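Local structure of YecR (Salmonella typhimurium, 7BGL) at residues Cys79-Tyr82 with Cys87-Thr90. The protein is a small putative lipoprotein of the bacterial flagellar assembly whose precise role is not established, probably serving as an accessory structural subunit. Residues are numbered along the deposited sequence; the frame is centred on the assembly and turned at random.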
ATOM      1  N   CYS C  79      19.415  75.117  57.709  1.00101.31           N
ATOM      2  CA  CYS C  79      20.758  75.063  58.266  1.00101.31           C
ATOM      3  C   CYS C  79      21.787  75.493  57.228  1.00101.31           C
ATOM      4  O   CYS C  79      21.719  75.102  56.059  1.00101.31           O
ATOM      5  CB  CYS C  79      21.069  73.650  58.762  1.00101.31           C
ATOM      6  SG  CYS C  79      22.409  73.562  59.973  1.00101.31           S
ATOM      7  N   SER C  80      22.751  76.307  57.664  1.00 99.21           N
ATOM      8  CA  SER C  80      23.808  76.794  56.791  1.00 99.21           C
ATOM      9  C   SER C  80      25.179  76.219  57.110  1.00 99.21           C
ATOM     10  O   SER C  80      26.053  76.236  56.238  1.00 99.21           O
ATOM     11  CB  SER C  80      23.887  78.326  56.852  1.00 99.21           C
ATOM     12  OG  SER C  80      24.133  78.772  58.174  1.00 99.21           O
ATOM     13  N   ILE C  81      25.389  75.717  58.324  1.00 96.40           N
ATOM     14  CA  ILE C  81      26.650  75.106  58.726  1.00 96.40           C
ATOM     15  C   ILE C  81      26.352  73.721  59.278  1.00 96.40           C
ATOM     16  O   ILE C  81      25.473  73.566  60.133  1.00 96.40           O
ATOM     17  CB  ILE C  81      27.394  75.956  59.773  1.00 96.40           C
ATOM     18  CG1 ILE C  81      27.635  77.370  59.240  1.00 96.40           C
ATOM     19  CG2 ILE C  81      28.710  75.298  60.152  1.00 96.40           C
ATOM     20  CD1 ILE C  81      28.656  77.433  58.128  1.00 96.40           C
ATOM     21  N   TYR C  82      27.081  72.720  58.793  1.00 85.34           N
ATOM     22  CA  TYR C  82      26.893  71.336  59.208  1.00 85.34           C
ATOM     23  C   TYR C  82      28.160  70.832  59.882  1.00 85.34           C
ATOM     24  O   TYR C  82      29.260  70.990  59.341  1.00 85.34           O
ATOM     25  CB  TYR C  82      26.537  70.446  58.015  1.00 85.34           C
ATOM     26  CG  TYR C  82      25.051  70.296  57.787  1.00 85.34           C
ATOM     27  CD1 TYR C  82      24.241  71.408  57.610  1.00 85.34           C
ATOM     28  CD2 TYR C  82      24.457  69.041  57.752  1.00 85.34           C
ATOM     29  CE1 TYR C  82      22.882  71.278  57.402  1.00 85.34           C
ATOM     30  CE2 TYR C  82      23.098  68.900  57.545  1.00 85.34           C
ATOM     31  CZ  TYR C  82      22.316  70.022  57.370  1.00 85.34           C
ATOM     32  OH  TYR C  82      20.963  69.887  57.164  1.00 85.34           O
ATOM     33  N   CYS C  87      23.696  71.058  63.787  1.00105.64           N
ATOM     34  CA  CYS C  87      23.418  72.256  62.988  1.00105.64           C
ATOM     35  C   CYS C  87      24.009  73.445  63.742  1.00105.64           C
ATOM     36  O   CYS C  87      23.367  74.017  64.627  1.00105.64           O
ATOM     37  CB  CYS C  87      21.925  72.425  62.739  1.00105.64           C
ATOM     38  SG  CYS C  87      21.490  73.877  61.757  1.00105.64           S
ATOM     39  N   LEU C  88      25.242  73.811  63.386  1.00107.89           N
ATOM     40  CA  LEU C  88      25.923  74.893  64.090  1.00107.89           C
ATOM     41  C   LEU C  88      25.184  76.215  63.927  1.00107.89           C
ATOM     42  O   LEU C  88      25.024  76.969  64.894  1.00107.89           O
ATOM     43  CB  LEU C  88      27.363  75.017  63.591  1.00107.89           C
ATOM     44  CG  LEU C  88      28.245  73.781  63.772  1.00107.89           C
ATOM     45  CD1 LEU C  88      29.677  74.076  63.355  1.00107.89           C
ATOM     46  CD2 LEU C  88      28.191  73.289  65.210  1.00107.89           C
ATOM     47  N   ASN C  89      24.728  76.516  62.713  1.00109.67           N
ATOM     48  CA  ASN C  89      24.030  77.760  62.428  1.00109.67           C
ATOM     49  C   ASN C  89      22.782  77.476  61.605  1.00109.67           C
ATOM     50  O   ASN C  89      22.755  76.552  60.788  1.00109.67           O
ATOM     51  CB  ASN C  89      24.930  78.752  61.679  1.00109.67           C
ATOM     52  CG  ASN C  89      24.249  80.082  61.429  1.00109.67           C
ATOM     53  OD1 ASN C  89      23.788  80.741  62.360  1.00109.67           O
ATOM     54  ND2 ASN C  89      24.179  80.483  60.166  1.00109.67           N
ATOM     55  N   THR C  90      21.748  78.283  61.831  1.00110.66           N
ATOM     56  CA  THR C  90      20.496  78.178  61.095  1.00110.66           C
ATOM     57  C   THR C  90      20.152  79.534  60.502  1.00110.66           C
ATOM     58  O   THR C  90      20.193  80.550  61.202  1.00110.66           O
ATOM     59  CB  THR C  90      19.355  77.693  61.997  1.00110.66           C
ATOM     60  OG1 THR C  90      19.678  76.401  62.525  1.00110.66           O
ATOM     61  CG2 THR C  90      18.058  77.604  61.210  1.00110.66           C
TER
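C87 is joined to C79 by a disulfide, SG to SG at 2.0 Å, which ties the two strands of the 76-82/87-97 hairpin together close to its turn. Both cysteines place their sulfur anti to the backbone N (chi1 -180° at C87, -159° at C79), which brings the two sulfurs into the gap between the strands. The chi3 of 124° is opened well beyond the roughly 90° that disulfides prefer, so the bridge is probably somewhat strained. The chain then turns a corner at L88. Its N-H reaches back to the carbonyl O of I81, but this bond is weak: N and O lie 3.3 Å apart and the hydrogen approaches well off the straight line. L88 CD1 meets the CG2 methyl of I81, 3.6 Å away, as the two side chains cross at a slant, with L88 CB also near that methyl. The other branch of I81, CG1, crosses CB of N89 at 3.9 Å, giving a small apolar patch beside the corner. The carbonyl O of N89 accepts the backbone N-H of S80 at 3.1 Å in a nearly straight bond, and it also receives a CA-H...O contact from CA of C79. The same N89 O lies 3.1 Å from SG of C79. T90 completes the pairing as the antiparallel, non-hydrogen-bonded partner of C79, their CA atoms 4.2 Å apart; its backbone bonds to Q40 carry the sheet on to strand 33-41. Beyond the hairpin, other protein chains of the assembly pack against I81, L88 and Y82. With one sound backbone bond and a weak one between these segments, the covalent S-S link is what fixes how far they can part next to the turn.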